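Local coordinates for protein putative NADH-flavin reductase (PDB 3H2S) that binds NADPH in a Rossmann-type fold and probably acts as an NAD(P)H-dependent oxidoreductase, at residues Ser14-Glu19 against Ala195-Leu200; Ala46-Glu51 against Glu57-Ser62; His88-Leu93 against Ala149-Ile154. All coordinates share one frame; numbering follows the deposited sequence.

Contact 1. Residues Ser14-Glu19 against Ala195-Leu200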
loop_
_atom_site.group_PDB
_atom_site.type_symbol
_atom_site.label_atom_id
_atom_site.label_comp_id
_atom_site.label_asym_id
_atom_site.label_seq_id
_atom_site.Cartn_x
_atom_site.Cartn_y
_atom_site.Cartn_z
ATOM N N SER A 14 -23.714 -3.458 6.071
ATOM C CA SER A 14 -25.048 -4.003 5.929
ATOM C C SER A 14 -26.032 -2.910 5.500
ATOM O O SER A 14 -26.952 -3.165 4.718
ATOM C CB SER A 14 -25.505 -4.662 7.226
ATOM O OG SER A 14 -25.572 -3.717 8.271
ATOM N N ALA A 15 -25.768 -1.681 5.935
ATOM C CA ALA A 15 -26.583 -0.531 5.552
ATOM C C ALA A 15 -26.372 -0.219 4.069
ATOM O O ALA A 15 -27.322 0.115 3.350
ATOM C CB ALA A 15 -26.221 0.665 6.397
ATOM N N ILE A 16 -25.118 -0.320 3.627
ATOM C CA ILE A 16 -24.762 -0.129 2.216
ATOM C C ILE A 16 -25.420 -1.180 1.321
ATOM O O ILE A 16 -25.955 -0.859 0.252
ATOM C CB ILE A 16 -23.237 -0.169 2.014
ATOM C CG1 ILE A 16 -22.584 1.039 2.723
ATOM C CG2 ILE A 16 -22.900 -0.198 0.528
ATOM C CD1 ILE A 16 -21.120 0.804 3.144
ATOM N N VAL A 17 -25.414 -2.433 1.772
ATOM C CA VAL A 17 -26.061 -3.504 1.011
ATOM C C VAL A 17 -27.548 -3.223 0.836
ATOM O O VAL A 17 -28.070 -3.269 -0.283
ATOM C CB VAL A 17 -25.853 -4.897 1.660
ATOM C CG1 VAL A 17 -26.769 -5.945 0.995
ATOM C CG2 VAL A 17 -24.397 -5.324 1.544
ATOM N N ALA A 18 -28.197 -2.773 1.914
ATOM C CA ALA A 18 -29.625 -2.476 1.875
ATOM C C ALA A 18 -29.939 -1.305 0.939
ATOM O O ALA A 18 -30.863 -1.378 0.120
ATOM C CB ALA A 18 -30.148 -2.182 3.291
ATOM N N GLU A 19 -29.145 -0.247 1.034
ATOM C CA GLU A 19 -29.363 0.933 0.205
ATOM C C GLU A 19 -29.104 0.583 -1.260
ATOM O O GLU A 19 -29.818 1.047 -2.149
ATOM C CB GLU A 19 -28.458 2.091 0.640
ATOM C CG GLU A 19 -28.665 3.379 -0.183
ATOM C CD GLU A 19 -30.072 3.959 -0.028
ATOM O OE1 GLU A 19 -30.760 3.600 0.958
ATOM O OE2 GLU A 19 -30.499 4.762 -0.898
ATOM N N ALA A 195 -24.932 8.518 1.225
ATOM C CA ALA A 195 -23.791 9.258 0.671
ATOM C C ALA A 195 -22.940 8.393 -0.260
ATOM O O ALA A 195 -22.469 8.845 -1.290
ATOM C CB ALA A 195 -22.930 9.847 1.819
ATOM N N ILE A 196 -22.677 7.161 0.157
ATOM C CA ILE A 196 -21.934 6.229 -0.659
ATOM C C ILE A 196 -22.621 5.902 -1.981
ATOM O O ILE A 196 -22.007 6.015 -3.041
ATOM C CB ILE A 196 -21.614 4.951 0.138
ATOM C CG1 ILE A 196 -20.604 5.293 1.252
ATOM C CG2 ILE A 196 -21.068 3.864 -0.801
ATOM C CD1 ILE A 196 -20.316 4.146 2.224
ATOM N N LEU A 197 -23.908 5.564 -1.919
ATOM C CA LEU A 197 -24.660 5.233 -3.108
ATOM C C LEU A 197 -24.851 6.453 -3.988
ATOM O O LEU A 197 -24.840 6.334 -5.204
ATOM C CB LEU A 197 -26.010 4.586 -2.770
ATOM C CG LEU A 197 -25.994 3.049 -2.761
ATOM C CD1 LEU A 197 -25.578 2.490 -4.115
ATOM C CD2 LEU A 197 -25.090 2.525 -1.653
ATOM N N ASP A 198 -24.955 7.630 -3.372
ATOM C CA ASP A 198 -25.024 8.874 -4.146
ATOM C C ASP A 198 -23.780 9.024 -5.009
ATOM O O ASP A 198 -23.867 9.417 -6.168
ATOM C CB ASP A 198 -25.181 10.088 -3.227
ATOM C CG ASP A 198 -26.626 10.311 -2.805
ATOM O OD1 ASP A 198 -27.514 9.575 -3.285
ATOM O OD2 ASP A 198 -26.867 11.229 -1.999
ATOM N N GLN A 199 -22.612 8.799 -4.407
ATOM C CA GLN A 199 -21.348 8.905 -5.148
ATOM C C GLN A 199 -21.247 7.842 -6.232
ATOM O O GLN A 199 -20.740 8.104 -7.313
ATOM C CB GLN A 199 -20.158 8.810 -4.189
ATOM C CG GLN A 199 -19.936 10.061 -3.369
ATOM C CD GLN A 199 -19.559 11.267 -4.222
ATOM O OE1 GLN A 199 -18.901 11.131 -5.249
ATOM N NE2 GLN A 199 -20.050 12.432 -3.844
ATOM N N LEU A 200 -21.648 6.611 -5.917
ATOM C CA LEU A 200 -21.610 5.534 -6.913
ATOM C C LEU A 200 -22.470 5.876 -8.138
ATOM O O LEU A 200 -22.076 5.620 -9.282
ATOM C CB LEU A 200 -22.087 4.227 -6.286
ATOM C CG LEU A 200 -21.052 3.151 -5.945
ATOM C CD1 LEU A 200 -19.646 3.693 -5.822
ATOM C CD2 LEU A 200 -21.468 2.312 -4.745
#
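Ile16 and Ile196 meet through the ends of their longer branches, CD1 of Ile16 lying 3.6 Å from CD1 of Ile196, and the two side chains cross at about a right angle. CD1 of Ile196 is also 3.9 Å from CG1 of Ile16. In Ile16 the CG1 branch stands opposite the carbonyl carbon (chi1 -66°), which leaves CG2 to meet Leu197: this methyl is 4.1 Å from CD2 of Leu197, which also rests 4.0 Å from the backbone O of Ile16. One turn on, the aliphatic part of Glu19 runs alongside Leu197, pointing the other way, with CG of Glu19 3.7 Å from CG of Leu197. The two helices run at 50° to each other, their segment axes 10.0 Å apart at closest approach. They are helix 11-22, which follows the first strand of the Rossmann fold and begins at the NADPH-binding residues Arg11 and Ala12, and helix 189-201, which precedes strand 209-214. Beneath both, Val67 and Ile103 of neighbouring parallel strands touch Ile16 and Ile196, so the isoleucine pair is packed between the two helices and the sheet. Glu19 turns from apolar packing to charge along its own length: CG is anti to the backbone N (chi1 -179°), the chain bends at chi2, and OE2 forms salt bridges with Arg23 and Arg22. Arg23 also pairs with Asp198 OD1, probably easing the nearness of the two acidic groups.

Contact 2. Residues Ala46-Glu51 against Glu57-Ser62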
loop_
_atom_site.group_PDB
_atom_site.type_symbol
_atom_site.label_atom_id
_atom_site.label_comp_id
_atom_site.label_asym_id
_atom_site.label_seq_id
_atom_site.Cartn_x
_atom_site.Cartn_y
_atom_site.Cartn_z
ATOM N N ALA A 46 -26.274 -12.200 -2.934
ATOM C CA ALA A 46 -25.192 -13.051 -3.421
ATOM C C ALA A 46 -23.938 -12.842 -2.588
ATOM O O ALA A 46 -23.674 -11.746 -2.111
ATOM C CB ALA A 46 -24.911 -12.785 -4.898
ATOM N N THR A 47 -23.195 -13.915 -2.377
ATOM C CA THR A 47 -22.164 -13.941 -1.356
ATOM C C THR A 47 -20.856 -14.431 -1.994
ATOM O O THR A 47 -20.873 -15.277 -2.897
ATOM C CB THR A 47 -22.640 -14.878 -0.206
ATOM O OG1 THR A 47 -22.969 -14.113 0.957
ATOM C CG2 THR A 47 -21.669 -15.947 0.098
ATOM N N LEU A 48 -19.739 -13.809 -1.632
ATOM C CA LEU A 48 -18.429 -14.422 -1.863
ATOM C C LEU A 48 -17.674 -14.598 -0.546
ATOM O O LEU A 48 -17.383 -13.617 0.145
ATOM C CB LEU A 48 -17.605 -13.570 -2.833
ATOM C CG LEU A 48 -16.145 -14.005 -2.997
ATOM C CD1 LEU A 48 -16.056 -15.378 -3.693
ATOM C CD2 LEU A 48 -15.388 -12.929 -3.781
ATOM N N VAL A 49 -17.477 -15.851 -0.142
ATOM C CA VAL A 49 -16.841 -16.146 1.143
ATOM C C VAL A 49 -15.344 -16.288 0.938
ATOM O O VAL A 49 -14.860 -17.338 0.495
ATOM C CB VAL A 49 -17.394 -17.447 1.803
ATOM C CG1 VAL A 49 -16.723 -17.688 3.158
ATOM C CG2 VAL A 49 -18.899 -17.363 1.988
ATOM N N LYS A 50 -14.626 -15.197 1.193
ATOM C CA LYS A 50 -13.213 -15.130 0.894
ATOM C C LYS A 50 -12.570 -14.046 1.744
ATOM O O LYS A 50 -13.182 -13.013 2.024
ATOM C CB LYS A 50 -13.006 -14.821 -0.590
ATOM C CG LYS A 50 -11.561 -14.943 -1.046
ATOM C CD LYS A 50 -11.434 -14.592 -2.518
ATOM C CE LYS A 50 -11.461 -15.818 -3.370
ATOM N NZ LYS A 50 -10.610 -15.665 -4.595
ATOM N N GLU A 51 -11.358 -14.314 2.205
ATOM C CA GLU A 51 -10.547 -13.288 2.868
ATOM C C GLU A 51 -10.290 -12.112 1.924
ATOM O O GLU A 51 -9.915 -12.301 0.770
ATOM C CB GLU A 51 -9.218 -13.897 3.319
ATOM C CG GLU A 51 -9.365 -14.984 4.361
ATOM C CD GLU A 51 -8.036 -15.647 4.694
ATOM O OE1 GLU A 51 -7.041 -15.400 3.973
ATOM O OE2 GLU A 51 -7.985 -16.419 5.679
ATOM N N GLU A 57 -8.119 -10.312 -9.215
ATOM C CA GLU A 57 -8.672 -9.471 -10.265
ATOM C C GLU A 57 -9.927 -10.099 -10.852
ATOM O O GLU A 57 -10.942 -9.422 -11.010
ATOM C CB GLU A 57 -7.640 -9.221 -11.364
ATOM C CG GLU A 57 -6.839 -7.961 -11.154
ATOM C CD GLU A 57 -6.114 -7.521 -12.415
ATOM O OE1 GLU A 57 -6.466 -8.014 -13.514
ATOM O OE2 GLU A 57 -5.189 -6.688 -12.300
ATOM N N ALA A 58 -9.893 -11.417 -11.054
ATOM C CA ALA A 58 -11.042 -12.139 -11.592
ATOM C C ALA A 58 -12.298 -12.028 -10.718
ATOM O O ALA A 58 -13.417 -11.939 -11.242
ATOM C CB ALA A 58 -10.688 -13.605 -11.849
ATOM N N ASP A 59 -12.121 -12.075 -9.397
ATOM C CA ASP A 59 -13.246 -11.932 -8.468
ATOM C C ASP A 59 -14.014 -10.644 -8.736
ATOM O O ASP A 59 -15.205 -10.546 -8.429
ATOM C CB ASP A 59 -12.763 -11.946 -7.005
ATOM C CG ASP A 59 -12.287 -13.313 -6.554
ATOM O OD1 ASP A 59 -12.787 -14.327 -7.089
ATOM O OD2 ASP A 59 -11.359 -13.370 -5.706
ATOM N N LEU A 60 -13.293 -9.618 -9.175
ATOM C CA LEU A 60 -13.844 -8.274 -9.259
ATOM C C LEU A 60 -14.179 -7.837 -10.685
ATOM O O LEU A 60 -14.622 -6.717 -10.897
ATOM C CB LEU A 60 -12.897 -7.255 -8.612
ATOM C CG LEU A 60 -12.874 -7.180 -7.084
ATOM C CD1 LEU A 60 -12.228 -5.891 -6.611
ATOM C CD2 LEU A 60 -14.266 -7.332 -6.501
ATOM N N ASP A 61 -13.934 -8.691 -11.671
ATOM C CA ASP A 61 -14.026 -8.224 -13.053
ATOM C C ASP A 61 -15.457 -8.034 -13.555
ATOM O O ASP A 61 -15.705 -7.210 -14.439
ATOM C CB ASP A 61 -13.210 -9.093 -14.012
ATOM C CG ASP A 61 -12.637 -8.289 -15.177
ATOM O OD1 ASP A 61 -12.886 -7.062 -15.236
ATOM O OD2 ASP A 61 -11.934 -8.878 -16.029
ATOM N N SER A 62 -16.408 -8.705 -12.916
ATOM C CA SER A 62 -17.813 -8.490 -13.246
ATOM C C SER A 62 -18.431 -7.281 -12.536
ATOM O O SER A 62 -19.579 -6.916 -12.814
ATOM C CB SER A 62 -18.641 -9.748 -12.971
ATOM O OG SER A 62 -18.739 -9.987 -11.581
#
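Lys50 lays the far end of its chain against the carboxylate of Asp59, with CD and CE each 3.4 Å from OD2 of Asp59 before NZ closes a salt bridge. The ammonium donates a hydrogen bond of 2.7 Å from Lys50 NZ to Asp59 OD2, arriving at the syn lone pair, on the side of the other oxygen. It does not share itself evenly between the oxygens, since Lys50 NZ stays 3.6 Å from Asp59 OD1. Each side chain reaches across from its own segment to meet the other. That of Lys50 leaves the backbone extended, with CG anti to the backbone N and chi2 near 180°, then bends at chi3 (-96°) and chi4 (-147°), which turns NZ onto OD2. Leu48, two residues earlier, points to the same partner: its CD2 is 4.2 Å from CG of Asp59, and the two side chains cross at about a right angle. The carboxylate is therefore met by a charge and by a methyl group. OD2 has a second partner in the backbone N of Thr56, just ahead of the short helix, so two donors grip this one oxygen and help to fix the rotation of the group. Both would be expected to favour the charged form of the acid. All three touching residues are partly exposed. Leu55, in the connection between the segments, packs on both Leu48 and Lys50. Strand 46-49 is an outermost strand of the sheet, bonded through its backbone to strand 26-31, with Leu48 against Leu28; the weakly bonded helix 57-60 follows and leads on to strand 65-68.

Contact 3. Residues His88-Leu93 against Ala149-Ile154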
loop_
_atom_site.group_PDB
_atom_site.type_symbol
_atom_site.label_atom_id
_atom_site.label_comp_id
_atom_site.label_asym_id
_atom_site.label_seq_id
_atom_site.Cartn_x
_atom_site.Cartn_y
_atom_site.Cartn_z
ATOM N N HIS A 88 -4.427 -3.573 -1.097
ATOM C CA HIS A 88 -4.746 -4.757 -1.886
ATOM C C HIS A 88 -5.839 -4.434 -2.901
ATOM O O HIS A 88 -5.750 -4.819 -4.076
ATOM C CB HIS A 88 -5.190 -5.925 -0.992
ATOM C CG HIS A 88 -5.404 -7.199 -1.749
ATOM N ND1 HIS A 88 -4.408 -7.779 -2.503
ATOM C CD2 HIS A 88 -6.539 -7.886 -2.033
ATOM C CE1 HIS A 88 -4.895 -8.835 -3.134
ATOM N NE2 HIS A 88 -6.192 -8.900 -2.895
ATOM N N LEU A 89 -6.908 -3.795 -2.433
ATOM C CA LEU A 89 -8.005 -3.412 -3.342
ATOM C C LEU A 89 -7.532 -2.539 -4.510
ATOM O O LEU A 89 -7.885 -2.781 -5.669
ATOM C CB LEU A 89 -9.128 -2.701 -2.574
ATOM C CG LEU A 89 -10.353 -2.341 -3.432
ATOM C CD1 LEU A 89 -10.839 -3.523 -4.292
ATOM C CD2 LEU A 89 -11.496 -1.786 -2.579
ATOM N N VAL A 90 -6.783 -1.486 -4.194
ATOM C CA VAL A 90 -6.190 -0.636 -5.227
ATOM C C VAL A 90 -5.381 -1.441 -6.252
ATOM O O VAL A 90 -5.482 -1.211 -7.464
ATOM C CB VAL A 90 -5.336 0.512 -4.616
ATOM C CG1 VAL A 90 -4.499 1.211 -5.705
ATOM C CG2 VAL A 90 -6.257 1.535 -3.923
ATOM N N SER A 91 -4.658 -2.449 -5.786
ATOM C CA SER A 91 -3.816 -3.227 -6.687
ATOM C C SER A 91 -4.640 -4.012 -7.701
ATOM O O SER A 91 -4.143 -4.360 -8.773
ATOM C CB SER A 91 -2.904 -4.167 -5.902
ATOM O OG SER A 91 -3.593 -5.343 -5.499
ATOM N N LEU A 92 -5.917 -4.242 -7.384
ATOM C CA LEU A 92 -6.808 -4.996 -8.276
ATOM C C LEU A 92 -7.520 -4.064 -9.249
ATOM O O LEU A 92 -8.251 -4.518 -10.123
ATOM C CB LEU A 92 -7.863 -5.759 -7.463
ATOM C CG LEU A 92 -7.360 -6.671 -6.344
ATOM C CD1 LEU A 92 -8.535 -7.288 -5.591
ATOM C CD2 LEU A 92 -6.469 -7.764 -6.950
ATOM N N LEU A 93 -7.397 -2.760 -9.028
ATOM C CA LEU A 93 -8.133 -1.803 -9.841
ATOM C C LEU A 93 -7.287 -1.067 -10.876
ATOM O O LEU A 93 -7.763 -0.134 -11.515
ATOM C CB LEU A 93 -8.866 -0.811 -8.945
ATOM C CG LEU A 93 -9.739 -1.470 -7.877
ATOM C CD1 LEU A 93 -10.404 -0.405 -7.062
ATOM C CD2 LEU A 93 -10.765 -2.392 -8.533
ATOM N N ALA A 149 -3.215 8.380 -8.717
ATOM C CA ALA A 149 -3.902 9.372 -9.547
ATOM C C ALA A 149 -4.728 8.737 -10.657
ATOM O O ALA A 149 -5.480 9.426 -11.343
ATOM C CB ALA A 149 -2.908 10.327 -10.141
ATOM N N ASN A 150 -4.491 7.458 -10.921
ATOM C CA ASN A 150 -5.078 6.787 -12.075
ATOM C C ASN A 150 -6.028 5.635 -11.707
ATOM O O ASN A 150 -6.326 4.772 -12.526
ATOM C CB ASN A 150 -3.963 6.295 -12.995
ATOM C CG ASN A 150 -3.003 7.412 -13.382
ATOM O OD1 ASN A 150 -1.800 7.331 -13.123
ATOM N ND2 ASN A 150 -3.550 8.502 -13.918
ATOM N N VAL A 151 -6.589 5.698 -10.507
ATOM C CA VAL A 151 -7.601 4.754 -10.073
ATOM C C VAL A 151 -8.817 5.555 -9.653
ATOM O O VAL A 151 -8.675 6.685 -9.146
ATOM C CB VAL A 151 -7.076 3.888 -8.880
ATOM C CG1 VAL A 151 -8.223 3.173 -8.161
ATOM C CG2 VAL A 151 -6.059 2.857 -9.403
ATOM N N ASN A 152 -10.016 5.020 -9.902
ATOM C CA ASN A 152 -11.238 5.772 -9.579
ATOM C C ASN A 152 -11.684 5.586 -8.124
ATOM O O ASN A 152 -12.744 5.008 -7.852
ATOM C CB ASN A 152 -12.388 5.444 -10.545
ATOM C CG ASN A 152 -12.136 5.980 -11.945
ATOM O OD1 ASN A 152 -11.516 7.033 -12.122
ATOM N ND2 ASN A 152 -12.619 5.258 -12.946
ATOM N N TRP A 153 -10.842 6.014 -7.193
ATOM C CA TRP A 153 -11.163 5.871 -5.776
ATOM C C TRP A 153 -11.880 7.107 -5.258
ATOM O O TRP A 153 -11.832 8.166 -5.881
ATOM C CB TRP A 153 -9.906 5.579 -4.945
ATOM C CG TRP A 153 -8.861 6.657 -4.999
ATOM C CD1 TRP A 153 -7.771 6.705 -5.826
ATOM C CD2 TRP A 153 -8.838 7.874 -4.237
ATOM N NE1 TRP A 153 -7.049 7.847 -5.586
ATOM C CE2 TRP A 153 -7.667 8.565 -4.595
ATOM C CE3 TRP A 153 -9.616 8.375 -3.180
ATOM C CZ2 TRP A 153 -7.316 9.781 -4.015
ATOM C CZ3 TRP A 153 -9.252 9.581 -2.601
ATOM C CH2 TRP A 153 -8.109 10.254 -3.007
ATOM N N ILE A 154 -12.671 6.917 -4.206
ATOM C CA ILE A 154 -13.369 8.002 -3.548
ATOM C C ILE A 154 -13.267 7.762 -2.036
ATOM O O ILE A 154 -13.498 6.654 -1.557
ATOM C CB ILE A 154 -14.858 8.048 -3.943
ATOM C CG1 ILE A 154 -15.035 8.304 -5.444
ATOM C CG2 ILE A 154 -15.603 9.127 -3.142
ATOM C CD1 ILE A 154 -16.444 7.968 -5.936
#
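Val151 sets its two methyls against Val90 of helix 80-91 and Leu93 just beyond in the chain. CG1 of Val151 is 4.1 Å from CB of Leu93, while CG2 of Val151 lies 4.0 Å from the backbone O of Leu93 and 4.3 Å from CG1 of Val90. One valine thus touches two residues three apart in sequence. With chi1 of Val151 at 164°, CG1 is anti to the backbone N and CG2 is anti to the carbonyl carbon; this turns CG1 to the side chain of Leu93 and CG2 to its carbonyl O and to Val90. Leu93 meets the valine with the root of its side chain; the side chain also packs on Ala100 of strand 99-103, and its CD2 on Leu60. Val90 is further covered by Phe144 and Leu145 of helix 132-145 and by Asn148. The contact joins two connections of the Rossmann fold: the one from helix 80-91 to strand 99-103 and the one from helix 132-145 to strand 153-158. Hydrogen bonds within each segment and to nearby loops hold the surroundings of both partners. The N of Leu93 is bonded to the O of Val90 at 2.9 Å, a bond that spans the two residues touching Val151. Ser91 OG donates a short bond of 2.6 Å to the O of His88, with a C=O...donor angle of 129° and the donor tilted 20° from the carbonyl plane. Next to Val151, Asn152 is the centre of an inverse gamma turn closed by a weak bond from Trp153 N to Val151 O, and its ND2 is bonded to the O of Asp97. Trp153 NE1 bonds to the O of Asn148. Farther out, Ser91 packs on Asp84 of the second subunit and Asn150 on Tyr137 of that subunit.

In the fold
Contacts 1 and 3 are buried and apolar where they touch, whereas contact 2 is a surface contact held by a salt bridge. Contact 1 joins two helices and is the one nearest the centre of the chain; contact 2 lies at an outer strand of the sheet, and contact 3 joins the last part of helix 80-91 and the residues after it to the approach to an inner strand. In sequence, contacts 2 and 3 follow each other inside the loop closed by contact 1. Contacts 2 and 3 reach the same sheet and also touch, Leu60 packing on Leu89, Leu92 and Leu93, while contacts 1 and 3 meet more sparingly, through Gln199 and Ile154. Contacts 1 and 2 do not touch.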